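Local coordinates for protein amidohydrolase (Xanthomonas campestris pv. campestris, PDB 4DZH) that probably deaminates adenosine-type nucleosides such as 5'-methylthioadenosine, using a zinc-bearing site in a TIM-barrel fold, at residues D222-A233 and R260-L269; C277-H286 and C299-V309. One frame throughout, in Å; residues are numbered along the deposited sequence.

Along the chain, strand 225-229 comes first. Helices 233-243 and 247-254 follow, and contact 1 closes this loop by pairing strand 261-265 with the first strand. Helix 271-280 then leads to strand 283-286. Contact 2 closes the next, shorter loop, packing residues 277-286 against 299-309. The contacts lie in series, neither nested nor crossed. They meet directly, because strands 261-265 and 283-286 are neighbours in one parallel sheet: A263 N probably bonds to S283 O at 2.8 Å. Contact 1 is strand pairing beside the zinc site. Contact 2 joins the next strand to helix 301-306, and the end of helix 271-280 to the turn that follows 301-306.

Contact 1: residues D222-A233 and R260-L269; sequences DMPVHLHTHETA and RLIAVHMTQL. With ZN (zinc ion), chain E.
Two neighbouring parallel strands of the TIM barrel, 225-229 and 261-265, meet beside the zinc site. Their backbones pair from V225 N to R260 O (2.8 Å) through to M266 N and T229 O, with Q268 N to H230 O beyond. L227 O is gripped twice: V264 N and T229 OG1 reach it from opposite faces of its plane.

H228 binds zinc through NE2 at 2.2 Å, together with H79, H81, D316 and a water. Its ND1 is hydrogen-bonded to H201 O, which helps fix the ring's rotation. The same water lies in the plane of the H265 ring at its edge, 2.7 Å from H265 NE2, and thus links H265 to the zinc ligated by H228. With CG anti to the backbone N (chi1 -179°) and the chain extended, E231 runs alongside the H265 ring, its carboxylate stacked on one face, planes 10° apart. V264 CG1 lies over the centre of the opposite face. H265 and H228 meet rim to rim, nearly coplanar.

Beyond the strand ends, H230 ND1 donates to Q268 O at 2.7 Å, nearly in its ring plane. T267 OG1 lies 2.7 Å from E231 O, above its carbonyl plane, and also hydrogen-bonds S296 O. At the other end, R260 NH1 salt-bridges D222 OD1 at 3.2 Å. That oxygen lies in the guanidinium plane, the two flat groups standing 77° apart.

H226 lies against V264 CG2 and bonds through NE2 to the zinc ligand H79, a second-shell link. L227 and T229 touch helix 247-254. Strand 194-200 borders 225-229, and strand 283-286 borders 261-265.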
loop_
_atom_site.group_PDB
_atom_site.type_symbol
_atom_site.label_atom_id
_atom_site.label_comp_id
_atom_site.label_asym_id
_atom_site.label_seq_id
_atom_site.Cartn_x
_atom_site.Cartn_y
_atom_site.Cartn_z
ATOM N N ASP A 222 24.373 -26.403 11.757
ATOM C CA ASP A 222 24.589 -24.976 11.506
ATOM C C ASP A 222 23.475 -24.360 10.627
ATOM O O ASP A 222 23.708 -23.929 9.474
ATOM C CB ASP A 222 25.975 -24.732 10.901
ATOM C CG ASP A 222 26.332 -23.254 10.841
ATOM O OD1 ASP A 222 25.843 -22.492 11.707
ATOM O OD2 ASP A 222 27.106 -22.864 9.931
ATOM N N MET A 223 22.266 -24.359 11.198
ATOM C CA MET A 223 21.068 -23.837 10.531
ATOM C C MET A 223 20.326 -22.803 11.414
ATOM O O MET A 223 20.276 -22.910 12.633
ATOM C CB MET A 223 20.120 -24.992 10.137
ATOM C CG MET A 223 20.611 -25.925 9.033
ATOM S SD MET A 223 19.756 -27.508 9.158
ATOM C CE MET A 223 18.169 -27.002 8.468
ATOM N N PRO A 224 19.721 -21.778 10.797
ATOM C CA PRO A 224 18.839 -20.890 11.562
ATOM C C PRO A 224 17.531 -21.588 11.960
ATOM O O PRO A 224 17.254 -22.679 11.436
ATOM C CB PRO A 224 18.548 -19.759 10.561
ATOM C CG PRO A 224 19.668 -19.821 9.586
ATOM C CD PRO A 224 19.984 -21.265 9.444
ATOM N N VAL A 225 16.778 -20.989 12.886
ATOM C CA VAL A 225 15.480 -21.500 13.332
ATOM C C VAL A 225 14.411 -20.445 13.022
ATOM O O VAL A 225 14.437 -19.376 13.576
ATOM C CB VAL A 225 15.525 -21.817 14.856
ATOM C CG1 VAL A 225 14.178 -22.291 15.342
ATOM C CG2 VAL A 225 16.618 -22.856 15.139
ATOM N N HIS A 226 13.463 -20.764 12.132
ATOM C CA HIS A 226 12.462 -19.795 11.629
ATOM C C HIS A 226 11.105 -20.095 12.278
ATOM O O HIS A 226 10.487 -21.110 11.943
ATOM C CB HIS A 226 12.366 -20.034 10.114
ATOM C CG HIS A 226 11.420 -19.125 9.374
ATOM N ND1 HIS A 226 11.282 -19.187 7.990
ATOM C CD2 HIS A 226 10.548 -18.177 9.787
ATOM C CE1 HIS A 226 10.387 -18.301 7.599
ATOM N NE2 HIS A 226 9.922 -17.672 8.667
ATOM N N LEU A 227 10.638 -19.227 13.184
ATOM C CA LEU A 227 9.512 -19.564 14.063
ATOM C C LEU A 227 8.478 -18.450 14.196
ATOM O O LEU A 227 8.800 -17.340 14.657
ATOM C CB LEU A 227 10.049 -19.901 15.448
ATOM C CG LEU A 227 9.071 -20.158 16.587
ATOM C CD1 LEU A 227 8.350 -21.444 16.322
ATOM C CD2 LEU A 227 9.840 -20.264 17.939
ATOM N N HIS A 228 7.226 -18.731 13.840
ATOM C CA HIS A 228 6.140 -17.820 14.231
ATOM C C HIS A 228 6.098 -17.671 15.745
ATOM O O HIS A 228 5.874 -18.674 16.445
ATOM C CB HIS A 228 4.768 -18.321 13.774
ATOM C CG HIS A 228 4.617 -18.507 12.294
ATOM N ND1 HIS A 228 4.474 -19.756 11.737
ATOM C CD2 HIS A 228 4.458 -17.619 11.280
ATOM C CE1 HIS A 228 4.276 -19.634 10.436
ATOM N NE2 HIS A 228 4.263 -18.351 10.127
ATOM N N THR A 229 6.263 -16.454 16.259
ATOM C CA THR A 229 6.403 -16.263 17.715
ATOM C C THR A 229 5.574 -15.086 18.239
ATOM O O THR A 229 5.736 -13.945 17.781
ATOM C CB THR A 229 7.879 -16.004 18.065
ATOM O OG1 THR A 229 8.717 -17.020 17.501
ATOM C CG2 THR A 229 8.112 -15.983 19.611
ATOM N N HIS A 230 4.706 -15.320 19.235
ATOM C CA HIS A 230 3.938 -14.220 19.839
ATOM C C HIS A 230 3.100 -13.433 18.808
ATOM O O HIS A 230 2.987 -12.189 18.847
ATOM C CB HIS A 230 4.829 -13.258 20.663
ATOM C CG HIS A 230 5.189 -13.786 22.019
ATOM N ND1 HIS A 230 5.232 -12.974 23.131
ATOM C CD2 HIS A 230 5.544 -15.027 22.432
ATOM C CE1 HIS A 230 5.577 -13.702 24.185
ATOM N NE2 HIS A 230 5.776 -14.946 23.787
ATOM N N GLU A 231 2.498 -14.180 17.894
ATOM C CA GLU A 231 1.709 -13.584 16.848
ATOM C C GLU A 231 0.361 -13.054 17.365
ATOM O O GLU A 231 -0.186 -12.075 16.860
ATOM C CB GLU A 231 1.512 -14.600 15.705
ATOM C CG GLU A 231 0.695 -13.981 14.560
ATOM C CD GLU A 231 0.517 -14.897 13.370
ATOM O OE1 GLU A 231 0.786 -16.102 13.512
ATOM O OE2 GLU A 231 0.136 -14.377 12.284
ATOM N N THR A 232 -0.193 -13.702 18.406
ATOM C CA THR A 232 -1.525 -13.314 18.850
ATOM C C THR A 232 -1.627 -13.327 20.375
ATOM O O THR A 232 -0.850 -14.034 21.033
ATOM C CB THR A 232 -2.650 -14.228 18.286
ATOM O OG1 THR A 232 -2.519 -15.554 18.795
ATOM C CG2 THR A 232 -2.629 -14.292 16.752
ATOM N N ALA A 233 -2.529 -12.501 20.898
ATOM C CA ALA A 233 -2.940 -12.544 22.295
ATOM C C ALA A 233 -3.327 -13.954 22.719
ATOM O O ALA A 233 -2.943 -14.390 23.822
ATOM C CB ALA A 233 -4.108 -11.574 22.541
ATOM N N ARG A 260 20.475 -17.742 16.492
ATOM C CA ARG A 260 19.930 -18.526 15.378
ATOM C C ARG A 260 18.441 -18.254 15.136
ATOM O O ARG A 260 17.897 -18.701 14.128
ATOM C CB ARG A 260 20.070 -20.014 15.622
ATOM C CG ARG A 260 21.494 -20.521 15.681
ATOM C CD ARG A 260 21.531 -22.056 15.769
ATOM N NE ARG A 260 22.904 -22.548 15.808
ATOM C CZ ARG A 260 23.711 -22.592 14.748
ATOM N NH1 ARG A 260 23.284 -22.163 13.562
ATOM N NH2 ARG A 260 24.954 -23.067 14.871
ATOM N N LEU A 261 17.781 -17.574 16.060
ATOM C CA LEU A 261 16.318 -17.452 16.025
ATOM C C LEU A 261 15.840 -16.325 15.138
ATOM O O LEU A 261 16.201 -15.171 15.341
ATOM C CB LEU A 261 15.733 -17.239 17.424
ATOM C CG LEU A 261 14.200 -17.194 17.562
ATOM C CD1 LEU A 261 13.521 -18.486 17.028
ATOM C CD2 LEU A 261 13.739 -16.903 19.012
ATOM N N ILE A 262 14.985 -16.670 14.186
ATOM C CA ILE A 262 14.250 -15.682 13.407
ATOM C C ILE A 262 12.813 -15.700 13.911
ATOM O O ILE A 262 12.064 -16.649 13.624
ATOM C CB ILE A 262 14.273 -16.053 11.901
ATOM C CG1 ILE A 262 15.696 -16.356 11.418
ATOM C CG2 ILE A 262 13.593 -14.943 11.092
ATOM C CD1 ILE A 262 15.759 -17.005 10.003
ATOM N N ALA A 263 12.419 -14.684 14.685
ATOM C CA ALA A 263 11.126 -14.680 15.345
ATOM C C ALA A 263 10.139 -13.864 14.535
ATOM O O ALA A 263 10.277 -12.645 14.409
ATOM C CB ALA A 263 11.262 -14.070 16.751
ATOM N N VAL A 264 9.120 -14.528 14.022
ATOM C CA VAL A 264 8.189 -13.854 13.103
ATOM C C VAL A 264 6.938 -13.339 13.806
ATOM O O VAL A 264 6.361 -14.013 14.680
ATOM C CB VAL A 264 7.812 -14.819 11.981
ATOM C CG1 VAL A 264 6.941 -14.096 10.929
ATOM C CG2 VAL A 264 9.102 -15.356 11.329
ATOM N N HIS A 265 6.562 -12.109 13.481
ATOM C CA HIS A 265 5.320 -11.446 13.931
ATOM C C HIS A 265 5.529 -10.635 15.186
ATOM O O HIS A 265 5.575 -9.413 15.161
ATOM C CB HIS A 265 4.094 -12.370 14.009
ATOM C CG HIS A 265 3.699 -12.967 12.679
ATOM N ND1 HIS A 265 3.366 -12.200 11.575
ATOM C CD2 HIS A 265 3.555 -14.262 12.291
ATOM C CE1 HIS A 265 3.044 -12.995 10.562
ATOM N NE2 HIS A 265 3.176 -14.252 10.963
ATOM N N MET A 266 5.642 -11.349 16.292
ATOM C CA MET A 266 6.061 -10.726 17.543
ATOM C C MET A 266 5.200 -9.491 17.862
ATOM O O MET A 266 5.754 -8.416 18.172
ATOM C CB MET A 266 7.576 -10.416 17.460
ATOM C CG MET A 266 8.485 -11.652 17.359
ATOM S SD MET A 266 8.670 -12.438 18.985
ATOM C CE MET A 266 10.254 -11.711 19.484
ATOM N N THR A 267 3.866 -9.626 17.785
ATOM C CA THR A 267 2.922 -8.532 18.068
ATOM C C THR A 267 2.665 -8.335 19.549
ATOM O O THR A 267 2.378 -7.226 20.006
ATOM C CB THR A 267 1.540 -8.718 17.415
ATOM O OG1 THR A 267 0.915 -9.884 17.924
ATOM C CG2 THR A 267 1.648 -8.838 15.862
ATOM N N GLN A 268 2.730 -9.429 20.289
ATOM C CA GLN A 268 2.467 -9.399 21.726
ATOM C C GLN A 268 3.817 -9.403 22.471
ATOM O O GLN A 268 4.384 -10.488 22.660
ATOM C CB GLN A 268 1.704 -10.658 22.108
ATOM C CG GLN A 268 0.420 -10.957 21.326
ATOM C CD GLN A 268 -0.599 -9.850 21.415
ATOM O OE1 GLN A 268 -1.138 -9.570 22.489
ATOM N NE2 GLN A 268 -0.878 -9.213 20.298
ATOM N N LEU A 269 4.338 -8.239 22.897
ATOM C CA LEU A 269 5.725 -8.140 23.460
ATOM C C LEU A 269 5.980 -7.213 24.698
ATOM O O LEU A 269 5.399 -6.145 24.770
ATOM C CB LEU A 269 6.734 -7.677 22.409
ATOM C CG LEU A 269 7.348 -8.530 21.297
ATOM C CD1 LEU A 269 8.506 -7.781 20.610
ATOM C CD2 LEU A 269 7.829 -9.909 21.788
HETATM ZN ZN ZN E . 3.564 -17.155 8.456
HETATM O O HOH W 1 2.109 -16.390 9.636
#

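Contact 2: residues C277-H286 and C299-V309; sequences CAERGVSVVH and CPACALQRASV
The H286 ring takes C299 and A301 on the same side of its plane. A301 CB makes an off-centre CH-pi contact, 4.3 Å from the ring centroid, nearest CD2. C299 approaches obliquely from near ND1. Its CB lies 3.5 Å from H286 ND1, and its SG stands 39° off the ring normal. H286 CG is anti to the backbone N (chi1 -177°), which carries the ring out over the start of helix 301-306.

V284 meets L304 at about a right angle, with V284 CG1 3.8 Å from L304 CD1. The other branch, V284 CG2, touches V309 CG1. V309 is wedged between strand and helix. Its CG1 lies 3.5 Å from V282 O, while its CG2 packs on C277 CB at 3.8 Å and on A278. With CG1 anti to the backbone N (chi1 175°), the two methyls are split between these partners. A278 CB also rests against A307 O at 3.3 Å.

Both helices end in Schellman motifs, at G281 and at S308. The second turns the chain at V309, just before strand 310-313, which pairs with V284. The connection from 283-286 to 310-313 is a beta-alpha-beta crossover carrying helices 288-293 and 301-306; 301-306 packs on strand 283-286 through L304 and A301. I274 of helix 271-280 also packs on L304 and V309.

No hydrogen bond links the two segments. The contact therefore rests on the fit of mostly buried methyls, a cysteine and one imidazole, with two methyls set against backbone carbonyl oxygens.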
loop_
_atom_site.group_PDB
_atom_site.type_symbol
_atom_site.label_atom_id
_atom_site.label_comp_id
_atom_site.label_asym_id
_atom_site.label_seq_id
_atom_site.Cartn_x
_atom_site.Cartn_y
_atom_site.Cartn_z
ATOM N N CYS A 277 15.979 -10.080 23.154
ATOM C CA CYS A 277 16.264 -10.315 21.743
ATOM C C CYS A 277 17.573 -9.638 21.374
ATOM O O CYS A 277 18.457 -10.272 20.757
ATOM C CB CYS A 277 15.100 -9.841 20.856
ATOM S SG CYS A 277 13.537 -10.787 21.103
ATOM N N ALA A 278 17.728 -8.385 21.790
ATOM C CA ALA A 278 18.975 -7.653 21.569
ATOM C C ALA A 278 20.220 -8.386 22.125
ATOM O O ALA A 278 21.208 -8.595 21.397
ATOM C CB ALA A 278 18.864 -6.243 22.131
ATOM N N GLU A 279 20.163 -8.815 23.383
ATOM C CA GLU A 279 21.308 -9.492 24.014
ATOM C C GLU A 279 21.709 -10.817 23.355
ATOM O O GLU A 279 22.903 -11.164 23.305
ATOM C CB GLU A 279 21.059 -9.731 25.502
ATOM C CG GLU A 279 20.727 -8.464 26.320
ATOM C CD GLU A 279 21.845 -7.403 26.342
ATOM O OE1 GLU A 279 22.944 -7.687 26.894
ATOM O OE2 GLU A 279 21.604 -6.274 25.829
ATOM N N ARG A 280 20.722 -11.546 22.838
ATOM C CA ARG A 280 20.941 -12.891 22.317
ATOM C C ARG A 280 21.115 -12.971 20.813
ATOM O O ARG A 280 21.399 -14.058 20.289
ATOM C CB ARG A 280 19.775 -13.779 22.690
ATOM C CG ARG A 280 19.613 -13.880 24.174
ATOM C CD ARG A 280 20.619 -14.850 24.732
ATOM N NE ARG A 280 20.268 -15.100 26.122
ATOM C CZ ARG A 280 19.438 -16.058 26.511
ATOM N NH1 ARG A 280 18.914 -16.898 25.617
ATOM N NH2 ARG A 280 19.161 -16.196 27.806
ATOM N N GLY A 281 20.939 -11.845 20.125
ATOM C CA GLY A 281 21.134 -11.802 18.687
ATOM C C GLY A 281 19.938 -12.305 17.889
ATOM O O GLY A 281 20.104 -12.870 16.798
ATOM N N VAL A 282 18.746 -12.148 18.451
ATOM C CA VAL A 282 17.551 -12.640 17.782
ATOM C C VAL A 282 17.146 -11.647 16.706
ATOM O O VAL A 282 17.247 -10.419 16.923
ATOM C CB VAL A 282 16.389 -12.744 18.753
ATOM C CG1 VAL A 282 15.127 -13.252 18.049
ATOM C CG2 VAL A 282 16.756 -13.729 19.887
ATOM N N SER A 283 16.702 -12.162 15.546
ATOM C CA SER A 283 16.064 -11.274 14.553
ATOM C C SER A 283 14.543 -11.343 14.644
ATOM O O SER A 283 13.963 -12.402 14.872
ATOM C CB SER A 283 16.509 -11.609 13.137
ATOM O OG SER A 283 17.898 -11.390 12.949
ATOM N N VAL A 284 13.889 -10.202 14.460
ATOM C CA VAL A 284 12.429 -10.154 14.402
ATOM C C VAL A 284 12.037 -9.843 12.952
ATOM O O VAL A 284 12.555 -8.883 12.351
ATOM C CB VAL A 284 11.842 -9.105 15.372
ATOM C CG1 VAL A 284 10.378 -8.946 15.169
ATOM C CG2 VAL A 284 12.055 -9.600 16.821
ATOM N N VAL A 285 11.138 -10.651 12.407
ATOM C CA VAL A 285 10.504 -10.292 11.111
ATOM C C VAL A 285 9.114 -9.698 11.335
ATOM O O VAL A 285 8.193 -10.341 11.867
ATOM C CB VAL A 285 10.377 -11.513 10.216
ATOM C CG1 VAL A 285 9.762 -11.048 8.876
ATOM C CG2 VAL A 285 11.752 -12.167 10.001
ATOM N N HIS A 286 8.951 -8.458 10.863
ATOM C CA HIS A 286 7.713 -7.710 10.953
ATOM C C HIS A 286 6.899 -7.882 9.674
ATOM O O HIS A 286 7.397 -7.620 8.580
ATOM C CB HIS A 286 8.094 -6.244 11.211
ATOM C CG HIS A 286 6.942 -5.303 11.407
ATOM N ND1 HIS A 286 5.761 -5.640 12.049
ATOM C CD2 HIS A 286 6.807 -3.998 11.052
ATOM C CE1 HIS A 286 4.958 -4.592 12.068
ATOM N NE2 HIS A 286 5.570 -3.578 11.473
ATOM N N CYS A 299 3.080 -5.097 16.434
ATOM C CA CYS A 299 4.496 -5.242 16.686
ATOM C C CYS A 299 5.142 -3.898 16.940
ATOM O O CYS A 299 4.927 -2.927 16.178
ATOM C CB CYS A 299 5.172 -5.951 15.502
ATOM S SG CYS A 299 6.879 -6.170 15.616
ATOM N N PRO A 300 5.918 -3.809 18.029
ATOM C CA PRO A 300 6.569 -2.535 18.411
ATOM C C PRO A 300 7.847 -2.354 17.639
ATOM O O PRO A 300 8.969 -2.427 18.169
ATOM C CB PRO A 300 6.850 -2.711 19.908
ATOM C CG PRO A 300 6.888 -4.189 20.119
ATOM C CD PRO A 300 6.034 -4.851 19.061
ATOM N N ALA A 301 7.682 -2.142 16.321
ATOM C CA ALA A 301 8.843 -2.108 15.458
ATOM C C ALA A 301 9.826 -1.011 15.805
ATOM O O ALA A 301 11.041 -1.217 15.721
ATOM C CB ALA A 301 8.407 -2.009 13.984
ATOM N N CYS A 302 9.324 0.168 16.169
ATOM C CA CYS A 302 10.222 1.244 16.537
ATOM C C CYS A 302 10.990 0.868 17.820
ATOM O O CYS A 302 12.197 1.083 17.919
ATOM C CB CYS A 302 9.458 2.537 16.761
ATOM S SG CYS A 302 10.540 3.876 17.282
ATOM N N ALA A 303 10.281 0.281 18.776
ATOM C CA ALA A 303 10.948 -0.097 20.032
ATOM C C ALA A 303 12.074 -1.100 19.780
ATOM O O ALA A 303 13.175 -0.982 20.359
ATOM C CB ALA A 303 9.948 -0.641 21.043
ATOM N N LEU A 304 11.809 -2.077 18.915
ATOM C CA LEU A 304 12.773 -3.121 18.633
ATOM C C LEU A 304 13.950 -2.530 17.905
ATOM O O LEU A 304 15.088 -2.872 18.195
ATOM C CB LEU A 304 12.143 -4.199 17.744
ATOM C CG LEU A 304 11.140 -5.138 18.419
ATOM C CD1 LEU A 304 10.267 -5.857 17.401
ATOM C CD2 LEU A 304 11.918 -6.190 19.226
ATOM N N GLN A 305 13.680 -1.659 16.920
ATOM C CA GLN A 305 14.769 -1.123 16.144
ATOM C C GLN A 305 15.695 -0.265 17.046
ATOM O O GLN A 305 16.915 -0.383 16.983
ATOM C CB GLN A 305 14.212 -0.352 14.926
ATOM C CG GLN A 305 15.275 0.152 13.991
ATOM C CD GLN A 305 15.755 1.511 14.417
ATOM O OE1 GLN A 305 14.981 2.317 14.942
ATOM N NE2 GLN A 305 17.038 1.777 14.215
ATOM N N ARG A 306 15.111 0.565 17.894
ATOM C CA ARG A 306 15.950 1.431 18.708
ATOM C C ARG A 306 16.661 0.670 19.818
ATOM O O ARG A 306 17.652 1.150 20.371
ATOM C CB ARG A 306 15.171 2.614 19.253
ATOM C CG ARG A 306 14.655 3.478 18.086
ATOM C CD ARG A 306 13.783 4.628 18.521
ATOM N NE ARG A 306 13.552 5.535 17.392
ATOM C CZ ARG A 306 12.749 6.592 17.436
ATOM N NH1 ARG A 306 12.091 6.881 18.561
ATOM N NH2 ARG A 306 12.603 7.365 16.356
ATOM N N ALA A 307 16.201 -0.544 20.107
ATOM C CA ALA A 307 16.888 -1.364 21.101
ATOM C C ALA A 307 17.946 -2.235 20.440
ATOM O O ALA A 307 18.526 -3.127 21.066
ATOM C CB ALA A 307 15.898 -2.203 21.843
ATOM N N SER A 308 18.190 -1.949 19.160
ATOM C CA SER A 308 19.186 -2.645 18.357
ATOM C C SER A 308 18.821 -4.105 18.073
ATOM O O SER A 308 19.701 -4.934 17.828
ATOM C CB SER A 308 20.596 -2.554 18.975
ATOM O OG SER A 308 21.112 -1.227 18.901
ATOM N N VAL A 309 17.526 -4.418 18.070
ATOM C CA VAL A 309 17.125 -5.739 17.622
ATOM C C VAL A 309 17.129 -5.764 16.104
ATOM O O VAL A 309 16.458 -4.924 15.486
ATOM C CB VAL A 309 15.743 -6.146 18.142
ATOM C CG1 VAL A 309 15.353 -7.517 17.503
ATOM C CG2 VAL A 309 15.765 -6.250 19.673
#